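Local coordinates for avidin (Gallus gallus, PDB 4U46), which is an engineered variant of the egg-white biotin-binding protein, made as a receptor for small molecules, probably including sterols, at residues K13-N16 with H20-T23. Residues are numbered along the deposited sequence; the frame is centred on the assembly and turned at random.
Sequences KWTN and HNMT. Unlike the reference sequence in segment 20-23: His20 (reference Ser).
Trp14 and Met22 form an antiparallel hydrogen-bonded pair, Trp14 N donating to Met22 O at 2.8 Å and Met22 N to Trp14 O at 2.9 Å, between strand axes 4.6 Å apart. Their large apolar side chains suit the inward face: Met22 CE lies 4.2 Å from Trp14 CD1, while the indole NE1 bonds to Leu10 O and the ring packs on Leu97 and Phe124. On the other face, Lys13 lays its aliphatic CG beside Thr23 OG1 and carries its charge outward, while Thr15 and Asn21 set polar groups side by side. Beside the turn, His20 O accepts from Asn16 N at 3.1 Å and Thr15 OG1 at 3.2 Å, from opposite faces of its plane, with a weak third bond from Asn21 ND2; the Thr15 hydroxyl also meets Arg17 N. Asn16 CG sits between its backbone N and carbonyl carbon (chi1 73°), bringing OD1 within 3.1 Å of His20 N, which approaches from above the carboxamide plane; OD1 also accepts from Met18 N. Asn16 ND2 comes 3.3 Å from CG of His20 (serine in the reference), whose ring, its plane turned 16° from the amide's, bonds Tyr37 OH through ND1. With an alanine in place of Asn16, His20 N and Met18 N would probably lose their shared acceptor. This is the first beta hairpin of the eight-stranded antiparallel avidin barrel, closed here against strand 117-126.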
loop_
_atom_site.group_PDB
_atom_site.type_symbol
_atom_site.label_atom_id
_atom_site.label_comp_id
_atom_site.label_asym_id
_atom_site.label_seq_id
_atom_site.Cartn_x
_atom_site.Cartn_y
_atom_site.Cartn_z
ATOM N N LYS A 13 6.281 -3.865 -26.250
ATOM C CA LYS A 13 6.452 -5.031 -25.432
ATOM C C LYS A 13 7.431 -4.764 -24.312
ATOM O O LYS A 13 8.502 -4.179 -24.544
ATOM C CB LYS A 13 6.958 -6.215 -26.266
ATOM C CG LYS A 13 5.949 -6.674 -27.314
ATOM C CD LYS A 13 6.388 -7.951 -28.024
ATOM C CE LYS A 13 5.702 -8.119 -29.384
ATOM N NZ LYS A 13 4.300 -8.629 -29.283
ATOM N N TRP A 14 7.039 -5.215 -23.117
ATOM C CA TRP A 14 7.742 -5.003 -21.861
ATOM C C TRP A 14 8.005 -6.291 -21.114
ATOM O O TRP A 14 7.229 -7.259 -21.172
ATOM C CB TRP A 14 6.951 -4.047 -20.949
ATOM C CG TRP A 14 6.672 -2.737 -21.578
ATOM C CD1 TRP A 14 5.628 -2.433 -22.353
ATOM C CD2 TRP A 14 7.492 -1.542 -21.510
ATOM N NE1 TRP A 14 5.715 -1.138 -22.787
ATOM C CE2 TRP A 14 6.856 -0.569 -22.289
ATOM C CE3 TRP A 14 8.673 -1.212 -20.843
ATOM C CZ2 TRP A 14 7.336 0.748 -22.407
ATOM C CZ3 TRP A 14 9.179 0.053 -20.974
ATOM C CH2 TRP A 14 8.507 1.044 -21.768
ATOM N N THR A 15 9.085 -6.297 -20.343
ATOM C CA THR A 15 9.339 -7.392 -19.450
ATOM C C THR A 15 9.750 -6.862 -18.097
ATOM O O THR A 15 10.261 -5.732 -17.994
ATOM C CB THR A 15 10.397 -8.380 -20.047
ATOM O OG1 THR A 15 10.498 -9.499 -19.199
ATOM C CG2 THR A 15 11.758 -7.727 -20.145
ATOM N N ASN A 16 9.436 -7.613 -17.057
ATOM C CA ASN A 16 9.953 -7.369 -15.701
ATOM C C ASN A 16 11.203 -8.202 -15.398
ATOM O O ASN A 16 11.658 -8.262 -14.258
ATOM C CB ASN A 16 8.880 -7.579 -14.615
ATOM C CG ASN A 16 8.528 -9.048 -14.364
ATOM O OD1 ASN A 16 9.046 -9.955 -15.002
ATOM N ND2 ASN A 16 7.639 -9.278 -13.427
ATOM N N HIS A 20 7.203 -12.130 -16.169
ATOM C CA HIS A 20 6.100 -11.328 -16.763
ATOM C C HIS A 20 6.504 -10.564 -17.980
ATOM O O HIS A 20 7.569 -9.937 -17.984
ATOM C CB HIS A 20 5.541 -10.300 -15.794
ATOM C CG HIS A 20 4.935 -10.875 -14.563
ATOM N ND1 HIS A 20 4.313 -10.091 -13.615
ATOM C CD2 HIS A 20 4.840 -12.148 -14.121
ATOM C CE1 HIS A 20 3.858 -10.866 -12.644
ATOM N NE2 HIS A 20 4.169 -12.116 -12.930
ATOM N N ASN A 21 5.644 -10.611 -19.002
ATOM C CA ASN A 21 5.701 -9.744 -20.157
ATOM C C ASN A 21 4.355 -9.044 -20.365
ATOM O O ASN A 21 3.293 -9.532 -19.944
ATOM C CB ASN A 21 6.032 -10.512 -21.424
ATOM C CG ASN A 21 7.410 -11.197 -21.390
ATOM O OD1 ASN A 21 7.684 -12.014 -22.246
ATOM N ND2 ASN A 21 8.261 -10.864 -20.433
ATOM N N MET A 22 4.377 -7.885 -20.984
ATOM C CA MET A 22 3.134 -7.341 -21.446
ATOM C C MET A 22 3.330 -6.635 -22.763
ATOM O O MET A 22 4.442 -6.239 -23.149
ATOM C CB MET A 22 2.406 -6.491 -20.388
ATOM C CG MET A 22 3.189 -5.438 -19.711
ATOM S SD MET A 22 2.221 -4.221 -18.735
ATOM C CE MET A 22 3.519 -2.977 -18.794
ATOM N N THR A 23 2.241 -6.556 -23.480
ATOM C CA THR A 23 2.209 -5.934 -24.740
ATOM C C THR A 23 1.085 -4.932 -24.678
ATOM O O THR A 23 -0.070 -5.297 -24.383
ATOM C CB THR A 23 1.926 -6.960 -25.850
ATOM O OG1 THR A 23 3.037 -7.860 -25.932
ATOM C CG2 THR A 23 1.749 -6.273 -27.181
#